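Local structure of putative iron-uptake ABC transport system,periplasmic iron-binding protein (Campylobacter jejuni, 3E13) at residues Ser8-Asn13 against Asn270-Ile275; Ala59-Leu64 against Lys94-Ile99; Glu66-Gly71 against Leu89-Lys94; Ala141-Thr146 against Thr198-Leu203. The protein probably serves as the periplasmic binding protein of an iron-uptake ABC transporter, holding ferric iron for delivery to its membrane partners. One frame throughout, in Å; residues are numbered along the deposited sequence.

How the interactions relate
The four contacts show how the chemistry of an interface follows its place in the fold. Interactions 1 and 4 lie deep in the protein and share one ferric ion: the first supplies His11 and Tyr12, the second Tyr143, Tyr199 and Tyr200. Interaction 2, also buried, is apolar, with a tryptophan ring meeting one side of helix 61-69. That same helix supplies interaction 3, farther from the centre of the chain and partly exposed, where a lysine joins two aspartates. Interactions 2 and 3 adjoin through Lys94, while Ile275 of interaction 1 packs on Ala98 of interaction 2 and Thr146 of interaction 4 meets Asp60.

Interaction 1. Residues Ser8-Asn13 against Asn270-Ile275; sequences SARHYN and NYEFPI. With FE (Fe (III) ion), chain B.
Tyr12 lies against the side-chain amide of Asn270. CB is 3.6 Å from Asn270 OD1, and CG is 3.4 Å from Asn270 ND2, which sits over the centre of one ring face. CD1 and CD2 are both 3.6 Å from that nitrogen, the CE carbons farther. Ring and amide planes are 66° apart; the opposite face has His11 CG above its rim. Tyr12 OH binds iron at 1.9 Å and is hydrogen-bonded to Arg102.

Beside the ring runs Arg10, whose guanidinium has Tyr12 CD1 over one face. The side chain bends at chi3 (59°), and its end meets Glu272 end-on, with the two flat groups nearly coplanar. Arg10 NH2 bonds Glu272 OE1 at 3.1 Å, and NH1 reaches both carboxylate oxygens, all through syn lone pairs. Asn270 ND2 adds a 2.8 Å bond to Glu272 OE1 from above the carboxylate plane, so three donors grip that oxygen and the amide is anchored against the Tyr12 ring. Asp15 holds Arg10 NE, while Thr100 and Arg102 hold Glu272 OE2. With His11 NE2 on the metal at 2.2 Å, the arrangement is a second shell of charges and amide behind a histidine-tyrosine pair of a ferric-binding site.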
loop_
_atom_site.group_PDB
_atom_site.type_symbol
_atom_site.label_atom_id
_atom_site.label_comp_id
_atom_site.label_asym_id
_atom_site.label_seq_id
_atom_site.Cartn_x
_atom_site.Cartn_y
_atom_site.Cartn_z
ATOM N N SER A 8 5.673 -7.779 -10.290
ATOM C CA SER A 8 4.694 -7.281 -9.341
ATOM C C SER A 8 5.048 -7.493 -7.896
ATOM O O SER A 8 5.380 -8.605 -7.485
ATOM C CB SER A 8 3.338 -7.908 -9.606
ATOM O OG SER A 8 2.406 -7.450 -8.607
ATOM N N ALA A 9 4.991 -6.408 -7.127
ATOM C CA ALA A 9 5.152 -6.448 -5.699
ATOM C C ALA A 9 3.804 -6.442 -4.964
ATOM O O ALA A 9 3.771 -6.349 -3.762
ATOM C CB ALA A 9 6.063 -5.308 -5.213
ATOM N N ARG A 10 2.709 -6.537 -5.715
ATOM C CA ARG A 10 1.412 -6.872 -5.132
ATOM C C ARG A 10 1.466 -8.334 -4.631
ATOM O O ARG A 10 2.441 -9.069 -4.903
ATOM C CB ARG A 10 0.274 -6.612 -6.118
ATOM C CG ARG A 10 -0.052 -5.146 -6.221
ATOM C CD ARG A 10 -1.136 -4.820 -7.229
ATOM N NE ARG A 10 -2.414 -5.471 -6.965
ATOM C CZ ARG A 10 -3.438 -4.914 -6.232
ATOM N NH1 ARG A 10 -3.334 -3.708 -5.671
ATOM N NH2 ARG A 10 -4.581 -5.600 -6.111
ATOM N N HIS A 11 0.490 -8.747 -3.844
ATOM C CA HIS A 11 0.559 -10.022 -3.153
ATOM C C HIS A 11 -0.850 -10.514 -2.819
ATOM O O HIS A 11 -1.157 -10.849 -1.658
ATOM C CB HIS A 11 1.443 -9.846 -1.895
ATOM C CG HIS A 11 1.262 -8.509 -1.227
ATOM N ND1 HIS A 11 2.057 -7.418 -1.512
ATOM C CD2 HIS A 11 0.343 -8.078 -0.319
ATOM C CE1 HIS A 11 1.626 -6.373 -0.804
ATOM N NE2 HIS A 11 0.601 -6.759 -0.056
ATOM N N TYR A 12 -1.684 -10.542 -3.864
ATOM C CA TYR A 12 -3.119 -10.768 -3.722
ATOM C C TYR A 12 -3.646 -11.796 -4.699
ATOM O O TYR A 12 -3.306 -11.788 -5.888
ATOM C CB TYR A 12 -3.874 -9.463 -3.952
ATOM C CG TYR A 12 -3.330 -8.310 -3.141
ATOM C CD1 TYR A 12 -2.705 -7.226 -3.771
ATOM C CD2 TYR A 12 -3.322 -8.336 -1.768
ATOM C CE1 TYR A 12 -2.170 -6.182 -3.071
ATOM C CE2 TYR A 12 -2.778 -7.300 -1.061
ATOM C CZ TYR A 12 -2.220 -6.220 -1.677
ATOM O OH TYR A 12 -1.688 -5.231 -0.875
ATOM N N ASN A 13 -4.498 -12.670 -4.187
ATOM C CA ASN A 13 -5.179 -13.641 -5.024
ATOM C C ASN A 13 -6.079 -13.013 -6.052
ATOM O O ASN A 13 -6.231 -13.522 -7.151
ATOM C CB ASN A 13 -5.989 -14.569 -4.147
ATOM C CG ASN A 13 -5.290 -15.818 -3.886
ATOM O OD1 ASN A 13 -4.049 -15.836 -3.754
ATOM N ND2 ASN A 13 -6.035 -16.911 -3.881
ATOM N N ASN A 270 -10.793 -7.385 -3.426
ATOM C CA ASN A 270 -9.593 -7.037 -2.664
ATOM C C ASN A 270 -9.770 -5.957 -1.624
ATOM O O ASN A 270 -8.828 -5.667 -0.898
ATOM C CB ASN A 270 -8.387 -6.728 -3.579
ATOM C CG ASN A 270 -7.083 -7.213 -2.977
ATOM O OD1 ASN A 270 -7.004 -8.385 -2.561
ATOM N ND2 ASN A 270 -6.082 -6.338 -2.910
ATOM N N TYR A 271 -10.973 -5.380 -1.524
ATOM C CA TYR A 271 -11.337 -4.448 -0.485
ATOM C C TYR A 271 -10.541 -3.158 -0.454
ATOM O O TYR A 271 -10.514 -2.496 0.558
ATOM C CB TYR A 271 -11.377 -5.185 0.880
ATOM C CG TYR A 271 -12.281 -6.407 0.710
ATOM C CD1 TYR A 271 -13.660 -6.263 0.618
ATOM C CD2 TYR A 271 -11.747 -7.659 0.461
ATOM C CE1 TYR A 271 -14.450 -7.347 0.373
ATOM C CE2 TYR A 271 -12.534 -8.742 0.246
ATOM C CZ TYR A 271 -13.893 -8.581 0.200
ATOM O OH TYR A 271 -14.725 -9.659 -0.076
ATOM N N GLU A 272 -9.994 -2.797 -1.611
ATOM C CA GLU A 272 -9.272 -1.537 -1.765
ATOM C C GLU A 272 -10.232 -0.456 -2.197
ATOM O O GLU A 272 -11.393 -0.737 -2.528
ATOM C CB GLU A 272 -8.133 -1.671 -2.753
ATOM C CG GLU A 272 -7.070 -2.693 -2.340
ATOM C CD GLU A 272 -6.022 -2.918 -3.404
ATOM O OE1 GLU A 272 -6.206 -3.846 -4.216
ATOM O OE2 GLU A 272 -5.032 -2.163 -3.402
ATOM N N PHE A 273 -9.776 0.787 -2.147
ATOM C CA PHE A 273 -10.562 1.929 -2.678
ATOM C C PHE A 273 -10.237 2.098 -4.152
ATOM O O PHE A 273 -9.065 2.231 -4.538
ATOM C CB PHE A 273 -10.247 3.233 -1.926
ATOM C CG PHE A 273 -10.494 3.172 -0.441
ATOM C CD1 PHE A 273 -9.448 3.204 0.435
ATOM C CD2 PHE A 273 -11.782 3.178 0.066
ATOM C CE1 PHE A 273 -9.692 3.142 1.828
ATOM C CE2 PHE A 273 -12.010 3.115 1.446
ATOM C CZ PHE A 273 -10.952 3.116 2.295
ATOM N N PRO A 274 -11.248 2.165 -5.021
ATOM C CA PRO A 274 -10.992 2.442 -6.444
ATOM C C PRO A 274 -10.411 3.815 -6.675
ATOM O O PRO A 274 -10.686 4.766 -5.915
ATOM C CB PRO A 274 -12.382 2.411 -7.076
ATOM C CG PRO A 274 -13.306 2.728 -5.938
ATOM C CD PRO A 274 -12.692 2.097 -4.722
ATOM N N ILE A 275 -9.679 3.958 -7.774
ATOM C CA ILE A 275 -9.263 5.281 -8.235
ATOM C C ILE A 275 -10.415 5.969 -8.953
ATOM O O ILE A 275 -10.620 7.163 -8.768
ATOM C CB ILE A 275 -8.045 5.154 -9.147
ATOM C CG1 ILE A 275 -6.895 4.621 -8.324
ATOM C CG2 ILE A 275 -7.704 6.483 -9.837
ATOM C CD1 ILE A 275 -6.363 5.510 -7.256
HETATM FE FE FE B . -0.728 -5.241 0.816
#

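Interaction 2. Residues Ala59-Leu64 against Lys94-Ile99; sequences ADISNL and KEWFAI
Asp60 OD1 accepts a 2.8 Å bond from Asn63 N, an N-cap that fixes the start of the helix from which Ile61 and Leu64 reach Trp96. The donor comes from above the carboxylate plane, and the other oxygen, OD2, is taken by Thr146 and Asn234.

With the helix start so held, Ile61 sets CG1 anti to the backbone N (chi1 179°), and a turn at chi2 (55°) then carries CD1 over one face of the indole. CD1 stands 3.5 Å from the centroid of the Trp96 six-membered ring and only 11° off its normal, a CH-pi contact. One helical turn on, Leu64 meets the base of the same side chain: its CB is 3.8 Å from Trp96 CB, and both methyls lie close to that carbon too. The indole is thus met at its outer ring by one residue and at its root by the other. Ile235 of strand 233-241 also packs on Ile61. This is the packing of a capped helix beside the central sheet, as in the alpha/beta lobes of the periplasmic solute-binding protein fold.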
loop_
_atom_site.group_PDB
_atom_site.type_symbol
_atom_site.label_atom_id
_atom_site.label_comp_id
_atom_site.label_asym_id
_atom_site.label_seq_id
_atom_site.Cartn_x
_atom_site.Cartn_y
_atom_site.Cartn_z
ATOM N N ALA A 59 2.582 -2.002 -4.520
ATOM C CA ALA A 59 1.551 -1.719 -3.564
ATOM C C ALA A 59 1.936 -0.467 -2.756
ATOM O O ALA A 59 1.595 -0.321 -1.585
ATOM C CB ALA A 59 1.374 -2.939 -2.660
ATOM N N ASP A 60 2.671 0.424 -3.399
ATOM C CA ASP A 60 3.311 1.547 -2.707
ATOM C C ASP A 60 3.766 2.635 -3.649
ATOM O O ASP A 60 4.408 2.375 -4.688
ATOM C CB ASP A 60 4.492 1.017 -1.902
ATOM C CG ASP A 60 5.280 2.081 -1.274
ATOM O OD1 ASP A 60 6.533 2.195 -1.571
ATOM O OD2 ASP A 60 4.769 2.837 -0.421
ATOM N N ILE A 61 3.484 3.874 -3.283
ATOM C CA ILE A 61 3.959 5.027 -4.072
ATOM C C ILE A 61 5.488 5.080 -4.126
ATOM O O ILE A 61 6.051 5.315 -5.196
ATOM C CB ILE A 61 3.400 6.405 -3.569
ATOM C CG1 ILE A 61 3.958 7.579 -4.405
ATOM C CG2 ILE A 61 3.674 6.644 -2.057
ATOM C CD1 ILE A 61 3.739 7.497 -5.902
ATOM N N SER A 62 6.128 4.881 -2.980
ATOM C CA SER A 62 7.560 5.173 -2.933
ATOM C C SER A 62 8.374 4.215 -3.793
ATOM O O SER A 62 9.346 4.624 -4.427
ATOM C CB SER A 62 8.084 5.227 -1.480
ATOM O OG SER A 62 7.366 6.224 -0.733
ATOM N N ASN A 63 7.933 2.978 -3.885
ATOM C CA ASN A 63 8.552 2.008 -4.774
ATOM C C ASN A 63 8.495 2.441 -6.248
ATOM O O ASN A 63 9.406 2.216 -6.996
ATOM C CB ASN A 63 7.916 0.642 -4.657
ATOM C CG ASN A 63 8.127 -0.014 -3.308
ATOM O OD1 ASN A 63 7.316 -0.829 -2.851
ATOM N ND2 ASN A 63 9.315 0.271 -2.669
ATOM N N LEU A 64 7.372 3.016 -6.674
ATOM C CA LEU A 64 7.272 3.555 -8.012
ATOM C C LEU A 64 8.227 4.703 -8.205
ATOM O O LEU A 64 8.868 4.783 -9.234
ATOM C CB LEU A 64 5.829 4.048 -8.295
ATOM C CG LEU A 64 4.861 2.878 -8.374
ATOM C CD1 LEU A 64 3.449 3.418 -8.122
ATOM C CD2 LEU A 64 4.918 2.128 -9.722
ATOM N N LYS A 94 4.427 11.254 -16.079
ATOM C CA LYS A 94 3.726 10.174 -16.762
ATOM C C LYS A 94 4.433 8.813 -16.691
ATOM O O LYS A 94 4.196 7.966 -17.528
ATOM C CB LYS A 94 3.459 10.530 -18.219
ATOM C CG LYS A 94 2.657 11.817 -18.405
ATOM C CD LYS A 94 2.383 12.015 -19.871
ATOM C CE LYS A 94 2.158 13.464 -20.256
ATOM N NZ LYS A 94 2.208 13.504 -21.763
ATOM N N GLU A 95 5.210 8.587 -15.647
ATOM C CA GLU A 95 5.919 7.313 -15.511
ATOM C C GLU A 95 5.275 6.350 -14.528
ATOM O O GLU A 95 5.653 5.188 -14.524
ATOM C CB GLU A 95 7.421 7.515 -15.193
ATOM C CG GLU A 95 8.103 8.303 -16.289
ATOM C CD GLU A 95 9.623 8.294 -16.211
ATOM O OE1 GLU A 95 10.240 9.047 -17.011
ATOM O OE2 GLU A 95 10.175 7.502 -15.418
ATOM N N TRP A 96 4.326 6.795 -13.705
ATOM C CA TRP A 96 3.660 5.898 -12.758
ATOM C C TRP A 96 2.236 6.385 -12.567
ATOM O O TRP A 96 1.985 7.553 -12.718
ATOM C CB TRP A 96 4.373 5.757 -11.407
ATOM C CG TRP A 96 4.613 7.009 -10.671
ATOM C CD1 TRP A 96 5.776 7.684 -10.619
ATOM C CD2 TRP A 96 3.668 7.766 -9.887
ATOM N NE1 TRP A 96 5.636 8.821 -9.860
ATOM C CE2 TRP A 96 4.344 8.903 -9.406
ATOM C CE3 TRP A 96 2.329 7.589 -9.533
ATOM C CZ2 TRP A 96 3.723 9.868 -8.620
ATOM C CZ3 TRP A 96 1.713 8.543 -8.750
ATOM C CH2 TRP A 96 2.406 9.661 -8.300
ATOM N N PHE A 97 1.360 5.451 -12.229
ATOM C CA PHE A 97 -0.118 5.716 -12.229
ATOM C C PHE A 97 -0.760 4.872 -11.131
ATOM O O PHE A 97 -0.495 3.665 -11.030
ATOM C CB PHE A 97 -0.709 5.287 -13.545
ATOM C CG PHE A 97 -0.145 6.035 -14.708
ATOM C CD1 PHE A 97 1.006 5.549 -15.330
ATOM C CD2 PHE A 97 -0.747 7.180 -15.193
ATOM C CE1 PHE A 97 1.605 6.260 -16.390
ATOM C CE2 PHE A 97 -0.179 7.846 -16.319
ATOM C CZ PHE A 97 1.015 7.389 -16.872
ATOM N N ALA A 98 -1.614 5.460 -10.296
ATOM C CA ALA A 98 -2.251 4.682 -9.236
ATOM C C ALA A 98 -3.344 3.804 -9.854
ATOM O O ALA A 98 -4.069 4.255 -10.801
ATOM C CB ALA A 98 -2.887 5.582 -8.211
ATOM N N ILE A 99 -3.503 2.612 -9.317
ATOM C CA ILE A 99 -4.623 1.713 -9.651
ATOM C C ILE A 99 -5.619 1.579 -8.486
ATOM O O ILE A 99 -6.783 1.242 -8.713
ATOM C CB ILE A 99 -4.164 0.340 -10.146
ATOM C CG1 ILE A 99 -3.372 -0.431 -9.102
ATOM C CG2 ILE A 99 -3.344 0.516 -11.377
ATOM C CD1 ILE A 99 -3.226 -1.914 -9.443
#

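Interaction 3. Residues Glu66-Gly71 against Leu89-Lys94; sequences EAKNLG and LRDKDK
Glu66 and Ala67 belong to the last turns of the helix that presents Lys68 to Asp91 and Asp93, and their carbonyl oxygens both receive Leu70 N, the second bond being weak. Lys68 carries the contact. From CA to NZ the chain is fully extended, every torsion near 180°, which brings the ammonium at full length to the facing loop. NZ bonds Asp91 OD1 at 2.9 Å, on the syn side and 16° out of the carboxylate plane, and makes a weak bond to Asp91 OD2. Coming across at about a right angle, Asp93 offers OD2 to Lys68 NZ at 2.8 Å through its anti lone pair.

Two negative groups on one ammonium make a salt-bridge network, and the turn of the loop places both carboxylates on NZ. Asp91 OD1 also accepts from Asp93 N at 3.1 Å, from far above the carboxylate plane, forming an Asx turn, while Asp91 OD2 accepts from Glu95 N; a type I beta turn runs from Asp91 to Lys94. Beyond Lys68, Gly71 ends the helix with positive phi; its N returns to Lys68 O at 3.0 Å in a Schellman motif. The network therefore ties the C-terminal end of helix 61-69, which also packs on helix 37-47 and strand 73-74, to the loop leading from helix 79-84 into strand 97-109.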
loop_
_atom_site.group_PDB
_atom_site.type_symbol
_atom_site.label_atom_id
_atom_site.label_comp_id
_atom_site.label_asym_id
_atom_site.label_seq_id
_atom_site.Cartn_x
_atom_site.Cartn_y
_atom_site.Cartn_z
ATOM N N GLU A 66 10.960 5.359 -6.537
ATOM C CA GLU A 66 12.346 4.809 -6.488
ATOM C C GLU A 66 12.712 4.290 -7.870
ATOM O O GLU A 66 13.803 4.574 -8.384
ATOM C CB GLU A 66 12.491 3.650 -5.496
ATOM C CG GLU A 66 12.506 4.046 -4.041
ATOM C CD GLU A 66 12.528 2.881 -3.083
ATOM O OE1 GLU A 66 13.411 2.919 -2.171
ATOM O OE2 GLU A 66 11.707 1.917 -3.196
ATOM N N ALA A 67 11.815 3.508 -8.464
ATOM C CA ALA A 67 12.051 2.970 -9.784
ATOM C C ALA A 67 12.211 4.067 -10.835
ATOM O O ALA A 67 13.111 4.041 -11.673
ATOM C CB ALA A 67 10.969 1.942 -10.134
ATOM N N LYS A 68 11.362 5.081 -10.772
ATOM C CA LYS A 68 11.470 6.208 -11.632
ATOM C C LYS A 68 12.837 6.874 -11.511
ATOM O O LYS A 68 13.502 7.141 -12.520
ATOM C CB LYS A 68 10.383 7.244 -11.294
ATOM C CG LYS A 68 10.466 8.474 -12.174
ATOM C CD LYS A 68 9.463 9.541 -11.696
ATOM C CE LYS A 68 9.547 10.749 -12.579
ATOM N NZ LYS A 68 8.790 11.922 -12.070
ATOM N N ASN A 69 13.249 7.093 -10.272
ATOM C CA ASN A 69 14.455 7.855 -10.019
ATOM C C ASN A 69 15.708 7.033 -10.248
ATOM O O ASN A 69 16.764 7.623 -10.380
ATOM C CB ASN A 69 14.451 8.457 -8.626
ATOM C CG ASN A 69 13.351 9.504 -8.462
ATOM O OD1 ASN A 69 12.856 10.069 -9.444
ATOM N ND2 ASN A 69 12.926 9.706 -7.211
ATOM N N LEU A 70 15.580 5.708 -10.307
ATOM C CA LEU A 70 16.679 4.818 -10.754
ATOM C C LEU A 70 16.766 4.710 -12.304
ATOM O O LEU A 70 17.574 3.931 -12.861
ATOM C CB LEU A 70 16.511 3.449 -10.110
ATOM C CG LEU A 70 16.895 3.405 -8.641
ATOM C CD1 LEU A 70 16.432 2.151 -7.970
ATOM C CD2 LEU A 70 18.454 3.527 -8.514
ATOM N N GLY A 71 15.893 5.411 -13.007
ATOM C CA GLY A 71 15.914 5.468 -14.461
ATOM C C GLY A 71 15.295 4.248 -15.140
ATOM O O GLY A 71 15.614 3.913 -16.290
ATOM N N LEU A 89 -2.896 11.612 -8.365
ATOM C CA LEU A 89 -2.701 10.171 -8.162
ATOM C C LEU A 89 -1.910 9.554 -9.315
ATOM O O LEU A 89 -1.940 8.332 -9.529
ATOM C CB LEU A 89 -4.038 9.450 -7.993
ATOM C CG LEU A 89 -4.688 9.872 -6.677
ATOM C CD1 LEU A 89 -6.120 9.426 -6.575
ATOM C CD2 LEU A 89 -3.979 9.275 -5.445
ATOM N N ARG A 90 -1.245 10.398 -10.085
ATOM C CA ARG A 90 -0.362 9.909 -11.155
ATOM C C ARG A 90 0.828 10.853 -11.292
ATOM O O ARG A 90 0.768 12.001 -10.866
ATOM C CB ARG A 90 -1.128 9.710 -12.464
ATOM C CG ARG A 90 -1.925 10.946 -12.992
ATOM C CD ARG A 90 -2.591 10.630 -14.331
ATOM N NE ARG A 90 -3.783 11.441 -14.525
ATOM C CZ ARG A 90 -3.754 12.671 -14.992
ATOM N NH1 ARG A 90 -2.616 13.246 -15.323
ATOM N NH2 ARG A 90 -4.921 13.354 -15.154
ATOM N N ASP A 91 1.932 10.367 -11.875
ATOM C CA ASP A 91 3.151 11.147 -12.033
ATOM C C ASP A 91 2.945 12.303 -12.997
ATOM O O ASP A 91 2.415 12.114 -14.084
ATOM C CB ASP A 91 4.186 10.206 -12.654
ATOM C CG ASP A 91 5.580 10.816 -12.822
ATOM O OD1 ASP A 91 5.940 11.780 -12.115
ATOM O OD2 ASP A 91 6.396 10.306 -13.623
ATOM N N LYS A 92 3.417 13.499 -12.622
ATOM C CA LYS A 92 3.400 14.613 -13.535
ATOM C C LYS A 92 4.176 14.279 -14.805
ATOM O O LYS A 92 3.806 14.712 -15.889
ATOM C CB LYS A 92 3.935 15.867 -12.844
ATOM C CG LYS A 92 5.386 15.830 -12.524
ATOM C CD LYS A 92 5.919 17.181 -12.001
ATOM C CE LYS A 92 7.451 17.181 -12.022
ATOM N NZ LYS A 92 7.997 18.536 -11.698
ATOM N N ASP A 93 5.220 13.464 -14.661
ATOM C CA ASP A 93 6.067 13.057 -15.779
ATOM C C ASP A 93 5.614 11.752 -16.469
ATOM O O ASP A 93 6.324 11.235 -17.363
ATOM C CB ASP A 93 7.520 12.913 -15.311
ATOM C CG ASP A 93 8.084 14.187 -14.735
ATOM O OD1 ASP A 93 7.832 15.281 -15.313
ATOM O OD2 ASP A 93 8.755 14.203 -13.681
ATOM N N LYS A 94 4.427 11.254 -16.079
ATOM C CA LYS A 94 3.726 10.174 -16.762
ATOM C C LYS A 94 4.433 8.813 -16.691
ATOM O O LYS A 94 4.196 7.966 -17.528
ATOM C CB LYS A 94 3.459 10.530 -18.219
ATOM C CG LYS A 94 2.657 11.817 -18.405
ATOM C CD LYS A 94 2.383 12.015 -19.871
ATOM C CE LYS A 94 2.158 13.464 -20.256
ATOM N NZ LYS A 94 2.208 13.504 -21.763
#

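Interaction 4. Residues Ala141-Thr146 against Thr198-Leu203; sequences APYSKT and TYYIGL. With FE (Fe (III) ion), chain B.
This is a metal-bridged contact, buried near the centre of the chain, in which two helix beginnings face each other across a ferric ion. Their backbones stay well apart, the nearest CA atoms, those of Tyr143 and Thr198, being 12.0 Å from each other, and tyrosine side chains span the distance.

Tyr143 OH binds iron at 2.0 Å from the first turn of helix 142-155. Coming from the opposite direction, Tyr199 OH binds it at 2.1 Å, with the metal lying in the plane of the Tyr199 ring at its edge; Tyr200 OH does so at 2.0 Å. Neighbouring Tyr199 and Tyr200 converge because their first torsions differ: Tyr199 CG lies between the backbone N and carbonyl carbon (chi1 58°), Tyr200 CG anti to the carbonyl carbon (chi1 -69°). Tyr199 CE1 then lies 3.2 Å above the plane of the Tyr200 ring, over its centre. Tyr143 OH and Tyr199 OH come within 2.9 Å as fellow ligands, not as a hydrogen-bonded pair, though Asn197 ND2 does bond Tyr199 OH. His11 and Tyr12 complete the five protein ligands. A tyrosine-rich site of this kind, set in the cleft between two lobes, is characteristic of periplasmic ferric-binding proteins.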
loop_
_atom_site.group_PDB
_atom_site.type_symbol
_atom_site.label_atom_id
_atom_site.label_comp_id
_atom_site.label_asym_id
_atom_site.label_seq_id
_atom_site.Cartn_x
_atom_site.Cartn_y
_atom_site.Cartn_z
ATOM N N ALA A 141 9.531 -2.807 5.300
ATOM C CA ALA A 141 8.347 -2.965 4.455
ATOM C C ALA A 141 7.959 -1.649 3.817
ATOM O O ALA A 141 8.002 -0.618 4.515
ATOM C CB ALA A 141 7.175 -3.447 5.265
ATOM N N PRO A 142 7.585 -1.669 2.536
ATOM C CA PRO A 142 7.134 -0.434 1.861
ATOM C C PRO A 142 6.105 0.352 2.665
ATOM O O PRO A 142 6.246 1.570 2.740
ATOM C CB PRO A 142 6.580 -0.928 0.533
ATOM C CG PRO A 142 7.420 -2.201 0.242
ATOM C CD PRO A 142 7.671 -2.807 1.595
ATOM N N TYR A 143 5.106 -0.304 3.230
ATOM C CA TYR A 143 4.078 0.452 3.991
ATOM C C TYR A 143 4.687 1.211 5.160
ATOM O O TYR A 143 4.321 2.344 5.410
ATOM C CB TYR A 143 2.945 -0.404 4.514
ATOM C CG TYR A 143 2.364 -1.347 3.472
ATOM C CD1 TYR A 143 2.268 -1.004 2.112
ATOM C CD2 TYR A 143 1.852 -2.565 3.847
ATOM C CE1 TYR A 143 1.774 -1.898 1.214
ATOM C CE2 TYR A 143 1.307 -3.444 2.940
ATOM C CZ TYR A 143 1.234 -3.086 1.618
ATOM O OH TYR A 143 0.812 -3.983 0.664
ATOM N N SER A 144 5.714 0.640 5.788
ATOM C CA SER A 144 6.327 1.266 6.943
ATOM C C SER A 144 7.203 2.413 6.518
ATOM O O SER A 144 7.186 3.474 7.158
ATOM C CB SER A 144 7.219 0.263 7.725
ATOM O OG SER A 144 6.486 -0.837 8.201
ATOM N N LYS A 145 7.977 2.204 5.458
ATOM C CA LYS A 145 8.870 3.233 4.910
ATOM C C LYS A 145 8.054 4.442 4.447
ATOM O O LYS A 145 8.402 5.566 4.749
ATOM C CB LYS A 145 9.674 2.686 3.778
ATOM C CG LYS A 145 10.684 1.710 4.270
ATOM C CD LYS A 145 11.611 1.243 3.215
ATOM C CE LYS A 145 10.953 0.386 2.205
ATOM N NZ LYS A 145 11.989 -0.263 1.238
ATOM N N THR A 146 6.954 4.203 3.755
ATOM C CA THR A 146 6.151 5.285 3.235
ATOM C C THR A 146 5.374 6.010 4.311
ATOM O O THR A 146 5.269 7.219 4.263
ATOM C CB THR A 146 5.270 4.805 2.093
ATOM O OG1 THR A 146 6.141 4.421 0.999
ATOM C CG2 THR A 146 4.346 5.926 1.587
ATOM N N THR A 198 -6.278 -0.850 5.517
ATOM C CA THR A 198 -7.686 -1.110 5.621
ATOM C C THR A 198 -8.159 -2.355 4.882
ATOM O O THR A 198 -9.008 -3.117 5.390
ATOM C CB THR A 198 -8.485 0.078 5.058
ATOM O OG1 THR A 198 -7.891 0.549 3.819
ATOM C CG2 THR A 198 -8.521 1.278 5.990
ATOM N N TYR A 199 -7.653 -2.555 3.663
ATOM C CA TYR A 199 -8.138 -3.655 2.825
ATOM C C TYR A 199 -7.913 -5.013 3.464
ATOM O O TYR A 199 -8.653 -5.934 3.241
ATOM C CB TYR A 199 -7.581 -3.592 1.390
ATOM C CG TYR A 199 -6.105 -3.608 1.332
ATOM C CD1 TYR A 199 -5.421 -4.807 1.286
ATOM C CD2 TYR A 199 -5.381 -2.422 1.390
ATOM C CE1 TYR A 199 -4.068 -4.830 1.316
ATOM C CE2 TYR A 199 -4.004 -2.438 1.411
ATOM C CZ TYR A 199 -3.356 -3.632 1.353
ATOM O OH TYR A 199 -1.966 -3.682 1.404
ATOM N N TYR A 200 -6.867 -5.139 4.291
ATOM C CA TYR A 200 -6.659 -6.432 4.959
ATOM C C TYR A 200 -7.818 -6.790 5.875
ATOM O O TYR A 200 -8.117 -7.978 6.033
ATOM C CB TYR A 200 -5.350 -6.481 5.784
ATOM C CG TYR A 200 -4.123 -6.461 4.878
ATOM C CD1 TYR A 200 -3.871 -7.504 4.021
ATOM C CD2 TYR A 200 -3.203 -5.399 4.915
ATOM C CE1 TYR A 200 -2.747 -7.495 3.183
ATOM C CE2 TYR A 200 -2.133 -5.359 4.076
ATOM C CZ TYR A 200 -1.891 -6.393 3.219
ATOM O OH TYR A 200 -0.828 -6.409 2.389
ATOM N N ILE A 201 -8.472 -5.793 6.494
ATOM C CA ILE A 201 -9.624 -6.085 7.356
ATOM C C ILE A 201 -10.740 -6.693 6.507
ATOM O O ILE A 201 -11.373 -7.664 6.909
ATOM C CB ILE A 201 -10.125 -4.814 8.124
ATOM C CG1 ILE A 201 -9.001 -4.313 9.019
ATOM C CG2 ILE A 201 -11.424 -5.102 8.877
ATOM C CD1 ILE A 201 -9.274 -3.005 9.676
ATOM N N GLY A 202 -10.954 -6.155 5.307
ATOM C CA GLY A 202 -11.875 -6.768 4.388
ATOM C C GLY A 202 -11.525 -8.132 3.886
ATOM O O GLY A 202 -12.390 -8.994 3.777
ATOM N N LEU A 203 -10.248 -8.342 3.564
ATOM C CA LEU A 203 -9.807 -9.626 3.074
ATOM C C LEU A 203 -10.044 -10.674 4.159
ATOM O O LEU A 203 -10.495 -11.782 3.878
ATOM C CB LEU A 203 -8.316 -9.602 2.706
ATOM C CG LEU A 203 -8.005 -8.999 1.348
ATOM C CD1 LEU A 203 -6.511 -8.775 1.165
ATOM C CD2 LEU A 203 -8.548 -9.820 0.251
HETATM FE FE FE B . -0.728 -5.241 0.816
#